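PDB 4ZQG: 1-deoxy-D-xylulose 5-phosphate reductoisomerase from Moraxella catarrhalis, which catalyses the NADPH-dependent rearrangement and reduction of 1-deoxy-D-xylulose 5-phosphate to 2-C-methyl-D-erythritol 4-phosphate in the MEP pathway of isoprenoid synthesis. Local coordinates for residues A[131-136]-A[235-240]; A[335-340]-A[392-397]; A[223-228]-A[341-346]; A[142-147]-A[170-175]. All blocks are in the same frame, centred on the assembly; numbering follows the deposited sequence.

Contact 1 of 4, residues A[131-136]-A[235-240]. With MG (magnesium ion), chain D.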
loop_
_atom_site.group_PDB
_atom_site.type_symbol
_atom_site.label_atom_id
_atom_site.label_comp_id
_atom_site.label_asym_id
_atom_site.label_seq_id
_atom_site.Cartn_x
_atom_site.Cartn_y
_atom_site.Cartn_z
ATOM N N SER A 131 -26.138 -4.666 -3.213
ATOM C CA SER A 131 -26.304 -4.817 -4.662
ATOM C C SER A 131 -25.456 -5.916 -5.322
ATOM O O SER A 131 -25.902 -6.628 -6.200
ATOM C CB SER A 131 -25.990 -3.502 -5.342
ATOM O OG SER A 131 -27.180 -2.745 -5.415
ATOM N N LEU A 132 -24.207 -6.003 -4.915
ATOM C CA LEU A 132 -23.295 -6.984 -5.441
ATOM C C LEU A 132 -23.483 -8.367 -4.783
ATOM O O LEU A 132 -23.396 -9.378 -5.479
ATOM C CB LEU A 132 -21.854 -6.465 -5.306
ATOM C CG LEU A 132 -21.124 -6.091 -6.605
ATOM C CD1 LEU A 132 -21.952 -5.510 -7.730
ATOM C CD2 LEU A 132 -20.043 -5.112 -6.260
ATOM N N VAL A 133 -23.772 -8.423 -3.486
ATOM C CA VAL A 133 -24.058 -9.682 -2.815
ATOM C C VAL A 133 -25.257 -10.372 -3.441
ATOM O O VAL A 133 -25.350 -11.589 -3.452
ATOM C CB VAL A 133 -24.394 -9.470 -1.336
ATOM C CG1 VAL A 133 -24.904 -10.729 -0.683
ATOM C CG2 VAL A 133 -23.204 -8.957 -0.563
ATOM N N MET A 134 -26.209 -9.593 -3.946
ATOM C CA MET A 134 -27.440 -10.157 -4.523
ATOM C C MET A 134 -27.479 -10.282 -6.026
ATOM O O MET A 134 -28.189 -11.130 -6.533
ATOM C CB MET A 134 -28.631 -9.335 -4.068
ATOM C CG MET A 134 -28.762 -9.449 -2.580
ATOM S SD MET A 134 -30.452 -9.298 -2.083
ATOM C CE MET A 134 -30.759 -7.715 -2.832
ATOM N N ALA A 135 -26.736 -9.463 -6.741
ATOM C CA ALA A 135 -26.840 -9.456 -8.175
ATOM C C ALA A 135 -25.500 -9.190 -8.814
ATOM O O ALA A 135 -25.416 -8.574 -9.879
ATOM C CB ALA A 135 -27.852 -8.411 -8.597
ATOM N N GLY A 136 -24.460 -9.685 -8.165
ATOM C CA GLY A 136 -23.109 -9.454 -8.608
ATOM C C GLY A 136 -22.912 -9.798 -10.071
ATOM O O GLY A 136 -22.476 -8.942 -10.838
ATOM N N GLU A 235 -18.881 -8.323 2.602
ATOM C CA GLU A 235 -17.744 -7.707 1.969
ATOM C C GLU A 235 -16.922 -8.749 1.218
ATOM O O GLU A 235 -16.410 -8.487 0.121
ATOM C CB GLU A 235 -16.928 -6.946 3.002
ATOM C CG GLU A 235 -17.589 -5.603 3.285
ATOM C CD GLU A 235 -16.906 -4.826 4.345
ATOM O OE1 GLU A 235 -15.894 -5.296 4.907
ATOM O OE2 GLU A 235 -17.414 -3.765 4.629
ATOM N N LEU A 236 -16.880 -9.940 1.792
ATOM C CA LEU A 236 -16.243 -11.078 1.142
ATOM C C LEU A 236 -16.910 -11.370 -0.211
ATOM O O LEU A 236 -16.209 -11.505 -1.241
ATOM C CB LEU A 236 -16.208 -12.287 2.097
ATOM C CG LEU A 236 -15.910 -13.638 1.519
ATOM C CD1 LEU A 236 -14.544 -13.566 0.869
ATOM C CD2 LEU A 236 -15.892 -14.690 2.609
ATOM N N ILE A 237 -18.240 -11.422 -0.243
ATOM C CA ILE A 237 -18.907 -11.676 -1.493
ATOM C C ILE A 237 -18.776 -10.506 -2.451
ATOM O O ILE A 237 -18.547 -10.712 -3.645
ATOM C CB ILE A 237 -20.359 -12.043 -1.256
ATOM C CG1 ILE A 237 -20.424 -13.365 -0.503
ATOM C CG2 ILE A 237 -21.117 -12.134 -2.568
ATOM C CD1 ILE A 237 -21.601 -13.444 0.451
ATOM N N GLU A 238 -18.895 -9.275 -1.939
ATOM C CA GLU A 238 -18.644 -8.047 -2.731
ATOM C C GLU A 238 -17.288 -8.108 -3.413
ATOM O O GLU A 238 -17.187 -7.839 -4.614
ATOM C CB GLU A 238 -18.743 -6.763 -1.853
ATOM C CG GLU A 238 -18.576 -5.401 -2.593
ATOM C CD GLU A 238 -18.738 -4.132 -1.696
ATOM O OE1 GLU A 238 -19.296 -3.102 -2.180
ATOM O OE2 GLU A 238 -18.291 -4.134 -0.513
ATOM N N ALA A 239 -16.257 -8.472 -2.655
ATOM C CA ALA A 239 -14.906 -8.568 -3.196
ATOM C C ALA A 239 -14.767 -9.579 -4.346
ATOM O O ALA A 239 -14.127 -9.290 -5.375
ATOM C CB ALA A 239 -13.939 -8.911 -2.092
ATOM N N CYS A 240 -15.381 -10.747 -4.183
ATOM C CA CYS A 240 -15.403 -11.721 -5.256
ATOM C C CYS A 240 -15.904 -11.123 -6.556
ATOM O O CYS A 240 -15.250 -11.269 -7.571
ATOM C CB CYS A 240 -16.230 -12.958 -4.885
ATOM S SG CYS A 240 -15.651 -13.963 -3.481
HETATM MG MG MG D . -16.588 -1.782 4.681
#
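Val133 and Ile237 meet where helix 130-146 lies against helix 230-243. Ile237 brings its CG2 methyl up to the backbone of the other helix. Ile237 CG2 sits 3.8 Å from Val133 CA. That branch is anti to its own backbone N (CG1 has chi1 -65°), which directs it at Val133. The side chains themselves are less close, with Val133 CG2 4.3 Å from Ile237 CB. Leu132 and Glu238 form the second pair. Their side chains cross at about a right angle. Leu132 CD2 rests against the aliphatic part of the glutamate, 4.0 Å from Glu238 CG. The Glu238 chain is extended, with CG anti to the backbone N (chi1 -177°). No hydrogen bond joins the two segments. The contact is apolar and buried, and Cys336 and Leu339 of helix 333-351 also touch Ile237. Glu235, two residues before Ile237, points away from helix 130-146. Its OE2 binds the magnesium ion at 2.1 Å and also accepts a hydrogen bond from Lys129. Asp154 and Glu156 are the other protein ligands of the metal. Helix 230-243 thus carries a ligand of the magnesium and fosmidomycin site of DXP reductoisomerase, and helix 130-146 packs on another face of it.

Contact 2 of 4, residues A[335-340]-A[392-397]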
loop_
_atom_site.group_PDB
_atom_site.type_symbol
_atom_site.label_atom_id
_atom_site.label_comp_id
_atom_site.label_asym_id
_atom_site.label_seq_id
_atom_site.Cartn_x
_atom_site.Cartn_y
_atom_site.Cartn_z
ATOM N N ALA A 335 -27.527 -18.599 -2.842
ATOM C CA ALA A 335 -27.260 -18.705 -1.404
ATOM C C ALA A 335 -26.868 -17.385 -0.804
ATOM O O ALA A 335 -26.983 -17.203 0.393
ATOM C CB ALA A 335 -26.166 -19.707 -1.135
ATOM N N CYS A 336 -26.330 -16.504 -1.627
ATOM C CA CYS A 336 -25.938 -15.167 -1.178
ATOM C C CYS A 336 -27.132 -14.271 -0.908
ATOM O O CYS A 336 -27.117 -13.471 0.030
ATOM C CB CYS A 336 -25.000 -14.525 -2.185
ATOM S SG CYS A 336 -23.397 -15.348 -2.124
ATOM N N ILE A 337 -28.165 -14.459 -1.726
ATOM C CA ILE A 337 -29.463 -13.853 -1.541
ATOM C C ILE A 337 -30.113 -14.412 -0.292
ATOM O O ILE A 337 -30.474 -13.681 0.614
ATOM C CB ILE A 337 -30.321 -14.075 -2.779
ATOM C CG1 ILE A 337 -29.742 -13.234 -3.899
ATOM C CG2 ILE A 337 -31.788 -13.732 -2.497
ATOM C CD1 ILE A 337 -30.275 -13.588 -5.256
ATOM N N ALA A 338 -30.232 -15.720 -0.217
ATOM C CA ALA A 338 -30.696 -16.318 1.015
ATOM C C ALA A 338 -29.945 -15.651 2.142
ATOM O O ALA A 338 -30.552 -15.222 3.085
ATOM C CB ALA A 338 -30.457 -17.822 1.023
ATOM N N LEU A 339 -28.626 -15.534 2.019
ATOM C CA LEU A 339 -27.797 -14.998 3.101
ATOM C C LEU A 339 -28.140 -13.558 3.455
ATOM O O LEU A 339 -28.390 -13.245 4.611
ATOM C CB LEU A 339 -26.307 -15.031 2.749
ATOM C CG LEU A 339 -25.353 -14.458 3.815
ATOM C CD1 LEU A 339 -24.823 -15.553 4.730
ATOM C CD2 LEU A 339 -24.209 -13.696 3.171
ATOM N N ASN A 340 -28.090 -12.700 2.453
ATOM C CA ASN A 340 -28.250 -11.287 2.660
ATOM C C ASN A 340 -29.645 -10.891 3.161
ATOM O O ASN A 340 -29.774 -10.167 4.158
ATOM C CB ASN A 340 -27.999 -10.526 1.385
ATOM C CG ASN A 340 -28.234 -9.059 1.581
ATOM O OD1 ASN A 340 -27.675 -8.466 2.516
ATOM N ND2 ASN A 340 -29.128 -8.479 0.779
ATOM N N LEU A 392 -35.417 -10.830 -7.347
ATOM C CA LEU A 392 -36.479 -10.247 -6.504
ATOM C C LEU A 392 -37.459 -11.292 -5.970
ATOM O O LEU A 392 -37.852 -11.232 -4.812
ATOM C CB LEU A 392 -37.228 -9.167 -7.274
ATOM C CG LEU A 392 -36.369 -7.967 -7.688
ATOM C CD1 LEU A 392 -37.168 -7.090 -8.632
ATOM C CD2 LEU A 392 -35.869 -7.157 -6.494
ATOM N N THR A 393 -37.820 -12.271 -6.792
ATOM C CA THR A 393 -38.702 -13.356 -6.340
ATOM C C THR A 393 -38.102 -14.135 -5.175
ATOM O O THR A 393 -38.804 -14.510 -4.240
ATOM C CB THR A 393 -39.000 -14.298 -7.510
ATOM O OG1 THR A 393 -39.606 -13.537 -8.553
ATOM C CG2 THR A 393 -39.924 -15.430 -7.107
ATOM N N MET A 394 -36.793 -14.365 -5.221
ATOM C CA MET A 394 -36.126 -15.113 -4.168
ATOM C C MET A 394 -35.991 -14.263 -2.952
ATOM O O MET A 394 -36.120 -14.738 -1.828
ATOM C CB MET A 394 -34.735 -15.558 -4.604
ATOM C CG MET A 394 -33.943 -16.201 -3.466
ATOM S SD MET A 394 -33.939 -17.972 -3.567
ATOM C CE MET A 394 -32.668 -18.347 -2.395
ATOM N N ASP A 395 -35.686 -12.997 -3.175
ATOM C CA ASP A 395 -35.786 -12.024 -2.118
ATOM C C ASP A 395 -37.131 -12.161 -1.380
ATOM O O ASP A 395 -37.134 -12.438 -0.184
ATOM C CB ASP A 395 -35.605 -10.623 -2.690
ATOM C CG ASP A 395 -35.587 -9.555 -1.615
ATOM O OD1 ASP A 395 -34.820 -9.716 -0.635
ATOM O OD2 ASP A 395 -36.375 -8.583 -1.755
ATOM N N LYS A 396 -38.256 -12.016 -2.094
ATOM C CA LYS A 396 -39.613 -12.056 -1.439
ATOM C C LYS A 396 -39.759 -13.365 -0.684
ATOM O O LYS A 396 -40.229 -13.409 0.449
ATOM C CB LYS A 396 -40.785 -11.904 -2.436
ATOM C CG LYS A 396 -41.084 -10.488 -2.925
ATOM N N LYS A 397 -39.272 -14.422 -1.312
ATOM C CA LYS A 397 -39.360 -15.736 -0.728
ATOM C C LYS A 397 -38.556 -15.888 0.561
ATOM O O LYS A 397 -39.067 -16.374 1.568
ATOM C CB LYS A 397 -38.918 -16.766 -1.746
ATOM C CG LYS A 397 -39.096 -18.197 -1.277
ATOM C CD LYS A 397 -38.944 -19.106 -2.471
ATOM C CE LYS A 397 -38.942 -20.560 -2.058
ATOM N NZ LYS A 397 -38.871 -21.434 -3.259
#
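Ile337 of helix 333-351 packs on Met394 of helix 387-409, joining two helices of the C-terminal helical domain of DXP reductoisomerase. The short segments run in roughly the same direction. Their axes cross at -42° and come within 9.4 Å of each other.

The apolar contacts carry the pairing. Ile337 points at the other helix and offers its CG2 branch. Met394 answers with the start of its side chain, and Ile337 CG2 lies 3.4 Å from Met394 CG. The same methyl also reaches the backbone of the next residue, with Ile337 CG2 4.0 Å from Asp395 N. The methionine does not run straight on. Its CG is anti to the backbone N (chi1 173°), and the chain then bends at chi2 (101°). The bend carries its end past the isoleucine to Ala338. Tyr377, from a loop, touches Ala338 as well.

The polar groups look elsewhere. No hydrogen bond links the two segments. The carboxylate of Asp395 is held by residues outside them. Its OD1 is hydrogen-bonded to Thr341 OG1, one residue beyond 335-340 on the facing helix. Its OD2 makes a salt bridge with Arg399, on its own helix. These two partners take up both oxygens of a buried carboxylate and would be expected to favour its charged form. A polar tie therefore lies beside the apolar patch.

At the far end of the methionine, the CE methyl of Met394 stops 4.1 Å from Ala338 CB.

Contact 3 of 4, residues A[223-228]-A[341-346]. With FOM (3-[formyl(hydroxy)amino]propylphosphonic acid), chain E.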
loop_
_atom_site.group_PDB
_atom_site.type_symbol
_atom_site.label_atom_id
_atom_site.label_comp_id
_atom_site.label_asym_id
_atom_site.label_seq_id
_atom_site.Cartn_x
_atom_site.Cartn_y
_atom_site.Cartn_z
ATOM N N SER A 223 -23.979 -1.022 10.877
ATOM C CA SER A 223 -23.518 -1.038 12.233
ATOM C C SER A 223 -23.717 -2.405 12.874
ATOM O O SER A 223 -22.797 -2.935 13.463
ATOM C CB SER A 223 -24.155 0.114 13.059
ATOM O OG SER A 223 -23.523 1.357 12.715
ATOM N N ILE A 224 -24.902 -2.985 12.755
ATOM C CA ILE A 224 -25.200 -4.290 13.401
ATOM C C ILE A 224 -24.425 -5.446 12.758
ATOM O O ILE A 224 -23.919 -6.366 13.424
ATOM C CB ILE A 224 -26.709 -4.595 13.341
ATOM C CG1 ILE A 224 -27.513 -3.518 14.111
ATOM C CG2 ILE A 224 -27.011 -5.975 13.918
ATOM C CD1 ILE A 224 -27.302 -3.548 15.614
ATOM N N ASP A 225 -24.342 -5.373 11.447
ATOM C CA ASP A 225 -23.563 -6.285 10.682
ATOM C C ASP A 225 -22.076 -6.333 11.103
ATOM O O ASP A 225 -21.395 -7.381 10.991
ATOM C CB ASP A 225 -23.686 -5.895 9.224
ATOM C CG ASP A 225 -24.995 -6.336 8.611
ATOM O OD1 ASP A 225 -25.742 -7.167 9.255
ATOM O OD2 ASP A 225 -25.239 -5.853 7.458
ATOM N N SER A 226 -21.565 -5.203 11.571
ATOM C CA SER A 226 -20.205 -5.156 12.058
ATOM C C SER A 226 -20.105 -5.875 13.408
ATOM O O SER A 226 -19.212 -6.673 13.625
ATOM C CB SER A 226 -19.729 -3.717 12.126
ATOM O OG SER A 226 -18.510 -3.677 12.810
ATOM N N ALA A 227 -21.054 -5.618 14.295
ATOM C CA ALA A 227 -21.139 -6.352 15.567
ATOM C C ALA A 227 -21.115 -7.899 15.434
ATOM O O ALA A 227 -20.499 -8.557 16.240
ATOM C CB ALA A 227 -22.381 -5.903 16.342
ATOM N N THR A 228 -21.828 -8.454 14.442
ATOM C CA THR A 228 -21.942 -9.932 14.229
ATOM C C THR A 228 -20.884 -10.467 13.265
ATOM O O THR A 228 -20.696 -11.677 13.126
ATOM C CB THR A 228 -23.300 -10.328 13.594
ATOM O OG1 THR A 228 -23.351 -9.899 12.224
ATOM C CG2 THR A 228 -24.463 -9.708 14.325
ATOM N N THR A 341 -30.664 -11.403 2.466
ATOM C CA THR A 341 -32.049 -11.222 2.868
ATOM C C THR A 341 -32.370 -11.854 4.212
ATOM O O THR A 341 -32.947 -11.199 5.060
ATOM C CB THR A 341 -33.027 -11.752 1.819
ATOM O OG1 THR A 341 -32.766 -11.102 0.572
ATOM C CG2 THR A 341 -34.427 -11.464 2.231
ATOM N N ALA A 342 -32.027 -13.103 4.450
ATOM C CA ALA A 342 -32.326 -13.638 5.766
ATOM C C ALA A 342 -31.767 -12.629 6.766
ATOM O O ALA A 342 -32.480 -12.184 7.643
ATOM C CB ALA A 342 -31.726 -15.015 5.970
ATOM N N ASN A 343 -30.522 -12.190 6.558
ATOM C CA ASN A 343 -29.834 -11.285 7.476
ATOM C C ASN A 343 -30.541 -9.923 7.580
ATOM O O ASN A 343 -30.703 -9.403 8.674
ATOM C CB ASN A 343 -28.365 -11.121 7.025
ATOM C CG ASN A 343 -27.585 -10.102 7.839
ATOM O OD1 ASN A 343 -27.136 -10.379 8.982
ATOM N ND2 ASN A 343 -27.405 -8.907 7.246
ATOM N N GLU A 344 -30.943 -9.354 6.441
ATOM C CA GLU A 344 -31.777 -8.120 6.402
ATOM C C GLU A 344 -33.003 -8.229 7.300
ATOM O O GLU A 344 -33.382 -7.233 7.896
ATOM C CB GLU A 344 -32.236 -7.768 4.970
ATOM C CG GLU A 344 -31.228 -6.902 4.213
ATOM C CD GLU A 344 -31.694 -6.400 2.837
ATOM O OE1 GLU A 344 -32.896 -6.152 2.640
ATOM O OE2 GLU A 344 -30.819 -6.215 1.954
ATOM N N ILE A 345 -33.584 -9.438 7.392
ATOM C CA ILE A 345 -34.762 -9.706 8.203
ATOM C C ILE A 345 -34.383 -9.904 9.653
ATOM O O ILE A 345 -35.070 -9.412 10.526
ATOM C CB ILE A 345 -35.602 -10.930 7.688
ATOM C CG1 ILE A 345 -36.366 -10.602 6.385
ATOM C CG2 ILE A 345 -36.575 -11.439 8.746
ATOM C CD1 ILE A 345 -37.287 -9.385 6.424
ATOM N N ALA A 346 -33.322 -10.617 9.961
ATOM C CA ALA A 346 -33.015 -10.757 11.386
ATOM C C ALA A 346 -32.427 -9.449 11.966
ATOM O O ALA A 346 -32.407 -9.274 13.182
ATOM C CB ALA A 346 -32.115 -11.953 11.653
HETATM O O2 FOM E . -17.655 -1.409 6.490
HETATM N N1 FOM E . -16.974 -0.369 7.087
HETATM C C1 FOM E . -16.255 0.431 6.412
HETATM O O1 FOM E . -16.124 0.290 5.207
HETATM C C2 FOM E . -17.098 -0.316 8.540
HETATM C C3 FOM E . -16.455 -1.659 8.890
HETATM C C4 FOM E . -16.622 -2.005 10.343
HETATM P PA1 FOM E . -15.945 -3.643 10.495
HETATM O OP1 FOM E . -14.385 -3.526 10.184
HETATM O OP2 FOM E . -16.447 -4.486 9.408
HETATM O OP3 FOM E . -16.201 -4.362 11.932
HETATM O O HOH W 1 -25.820 -9.151 10.976
#
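A water between the buried residues Asp225 and Asn343 is bound by three side chains. It donates to Asp225 OD1 at 2.6 Å and to Asn343 OD1 at 2.7 Å. It accepts from Thr228 OG1 at 2.9 Å. The water thus joins helix 220-228 to helix 333-351. Beside it runs one direct bond. Asn343 ND2 donates to Asp225 OD1 over 3.1 Å, with an N-H...O angle of 160°. The acceptor lies in the amide plane. The donor meets the carboxylate on its syn side but 26° out of its plane. Asn343 has CG anti to the backbone N (chi1 175°), which sends the amide across to the aspartate. Both ends of the amide are used, the NH2 on the carboxylate and the oxygen on the water. Asp225 OD1 takes both the amide and the water. These bonds fix how the amide is turned. Asp225 OD2 has a weak, long ion pair with Lys221. The next residue, Ser226, belongs to the inhibitor pocket. Its OG donates to OP3 of fosmidomycin at 2.6 Å. Ser190, Asn231, Lys232 and Ser155 also bond to the inhibitor. The water-bridged pair therefore ties helix 333-351 of the C-terminal domain to helix 220-228, which carries Ser226 of the phosphonate-binding site.

Contact 4 of 4, residues A[142-147]-A[170-175]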
loop_
_atom_site.group_PDB
_atom_site.type_symbol
_atom_site.label_atom_id
_atom_site.label_comp_id
_atom_site.label_asym_id
_atom_site.label_seq_id
_atom_site.Cartn_x
_atom_site.Cartn_y
_atom_site.Cartn_z
ATOM N N THR A 142 -23.714 -6.629 -16.790
ATOM C CA THR A 142 -24.440 -5.477 -17.347
ATOM C C THR A 142 -23.544 -4.253 -17.516
ATOM O O THR A 142 -23.566 -3.586 -18.562
ATOM C CB THR A 142 -25.675 -5.114 -16.487
ATOM O OG1 THR A 142 -26.570 -6.246 -16.414
ATOM C CG2 THR A 142 -26.396 -3.902 -17.083
ATOM N N ALA A 143 -22.748 -3.981 -16.486
ATOM C CA ALA A 143 -21.723 -2.911 -16.546
ATOM C C ALA A 143 -20.716 -3.094 -17.679
ATOM O O ALA A 143 -20.492 -2.165 -18.472
ATOM C CB ALA A 143 -21.007 -2.787 -15.218
ATOM N N LYS A 144 -20.144 -4.300 -17.775
ATOM C CA LYS A 144 -19.181 -4.589 -18.840
ATOM C C LYS A 144 -19.782 -4.392 -20.212
ATOM O O LYS A 144 -19.194 -3.736 -21.075
ATOM C CB LYS A 144 -18.566 -5.987 -18.681
ATOM C CG LYS A 144 -17.434 -6.009 -17.657
ATOM C CD LYS A 144 -16.715 -7.332 -17.622
ATOM C CE LYS A 144 -15.814 -7.425 -16.407
ATOM N NZ LYS A 144 -14.793 -6.340 -16.419
ATOM N N LYS A 145 -20.977 -4.935 -20.382
ATOM C CA LYS A 145 -21.724 -4.814 -21.627
ATOM C C LYS A 145 -21.971 -3.344 -22.022
ATOM O O LYS A 145 -21.870 -3.000 -23.182
ATOM C CB LYS A 145 -23.045 -5.617 -21.530
ATOM C CG LYS A 145 -23.898 -5.632 -22.797
ATOM C CD LYS A 145 -25.006 -6.676 -22.751
ATOM C CE LYS A 145 -26.085 -6.386 -23.798
ATOM N N HIS A 146 -22.257 -2.459 -21.075
ATOM C CA HIS A 146 -22.616 -1.095 -21.466
ATOM C C HIS A 146 -21.581 -0.006 -21.235
ATOM O O HIS A 146 -21.821 1.160 -21.549
ATOM C CB HIS A 146 -23.923 -0.733 -20.822
ATOM C CG HIS A 146 -25.080 -1.422 -21.460
ATOM N ND1 HIS A 146 -25.573 -2.628 -21.004
ATOM C CD2 HIS A 146 -25.814 -1.098 -22.548
ATOM C CE1 HIS A 146 -26.584 -3.001 -21.767
ATOM N NE2 HIS A 146 -26.750 -2.089 -22.709
ATOM N N GLY A 147 -20.421 -0.367 -20.716
ATOM C CA GLY A 147 -19.371 0.617 -20.541
ATOM C C GLY A 147 -19.477 1.375 -19.240
ATOM O O GLY A 147 -18.963 2.473 -19.121
ATOM N N ALA A 170 -8.786 -0.808 -14.249
ATOM C CA ALA A 170 -9.499 -0.705 -15.532
ATOM C C ALA A 170 -10.330 -1.964 -15.829
ATOM O O ALA A 170 -11.545 -1.893 -15.938
ATOM C CB ALA A 170 -8.526 -0.443 -16.658
ATOM N N ASP A 171 -9.676 -3.123 -15.898
ATOM C CA ASP A 171 -10.338 -4.381 -16.251
ATOM C C ASP A 171 -10.078 -5.469 -15.210
ATOM O O ASP A 171 -8.981 -6.068 -15.166
ATOM C CB ASP A 171 -9.828 -4.823 -17.612
ATOM C CG ASP A 171 -10.327 -6.191 -18.007
ATOM O OD1 ASP A 171 -9.651 -6.843 -18.851
ATOM O OD2 ASP A 171 -11.372 -6.630 -17.476
ATOM N N ASN A 172 -11.082 -5.767 -14.391
ATOM C CA ASN A 172 -10.864 -6.699 -13.276
ATOM C C ASN A 172 -10.456 -8.134 -13.663
ATOM O O ASN A 172 -9.963 -8.870 -12.820
ATOM C CB ASN A 172 -12.044 -6.694 -12.285
ATOM C CG ASN A 172 -13.336 -7.254 -12.861
ATOM O OD1 ASN A 172 -13.486 -7.438 -14.068
ATOM N ND2 ASN A 172 -14.289 -7.525 -11.977
ATOM N N THR A 173 -10.657 -8.517 -14.926
ATOM C CA THR A 173 -10.326 -9.862 -15.388
ATOM C C THR A 173 -8.836 -10.026 -15.612
ATOM O O THR A 173 -8.338 -11.144 -15.570
ATOM C CB THR A 173 -11.040 -10.217 -16.705
ATOM O OG1 THR A 173 -10.684 -9.252 -17.691
ATOM C CG2 THR A 173 -12.528 -10.221 -16.511
ATOM N N ALA A 174 -8.150 -8.905 -15.847
ATOM C CA ALA A 174 -6.700 -8.847 -15.934
ATOM C C ALA A 174 -6.001 -9.454 -14.722
ATOM O O ALA A 174 -4.835 -9.853 -14.827
ATOM C CB ALA A 174 -6.231 -7.413 -16.115
ATOM N N ILE A 175 -6.684 -9.530 -13.581
ATOM C CA ILE A 175 -6.127 -10.144 -12.374
ATOM C C ILE A 175 -5.819 -11.632 -12.482
ATOM O O ILE A 175 -5.229 -12.208 -11.570
ATOM C CB ILE A 175 -7.081 -9.974 -11.187
ATOM C CG1 ILE A 175 -6.340 -10.095 -9.870
ATOM C CG2 ILE A 175 -8.220 -10.988 -11.236
ATOM C CD1 ILE A 175 -7.128 -9.668 -8.667
#
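Lys144 of helix 130-146 reaches across the surface to the loop that follows helix 166-170. Its CB bond points at that loop. CG lies anti to the carbonyl carbon (chi1 -81°), and the chain runs out extended through CG and CD. CB, CG and CD span the gap without meeting the loop. CE is the first atom to arrive. It lies 3.3 Å from Asn172 OD1, and Lys144 CE is 4.3 Å from Thr173 CG2. A bend at chi4 then sets the ammonium group between two oxygens. Lys144 NZ donates to Asn172 OD1 at 2.9 Å. The donor stands above the carbonyl plane, 36° out of it. The other end of this amide, Asn172 ND2, is hydrogen-bonded to Leu242 O, at the end of helix 230-243.

The loop here forms an Asx turn on Asp171, the first residue past its helix. Thr173 N donates to Asp171 OD2 from above the carboxylate plane. Thr173 OG1 donates to Asp171 OD2 at 2.7 Å from the same face. The lysine comes to this same oxygen. Lys144 NZ makes a salt bridge with Asp171 OD2 at 3.6 Å, the two side chains crossing at about a right angle.

Overall arrangement
Along the chain, contact 4 lies between the two segments of contact 1 and closes before contacts 2 and 3 open. Contacts 2 and 3 cross, and so do contacts 1 and 3. Helix 130-146 serves contacts 1 and 4, whose centres are 15 Å apart. Helix 333-351 serves contacts 2 and 3. Contacts 1, 2 and 3 touch one another, with centres 13 to 15 Å apart. Contact 4 lies apart at the surface, about 30 Å from contact 3 between centres. Helix 333-351 thus brings the C-terminal helices against the helices that carry Glu235 and Ser226 of the active site.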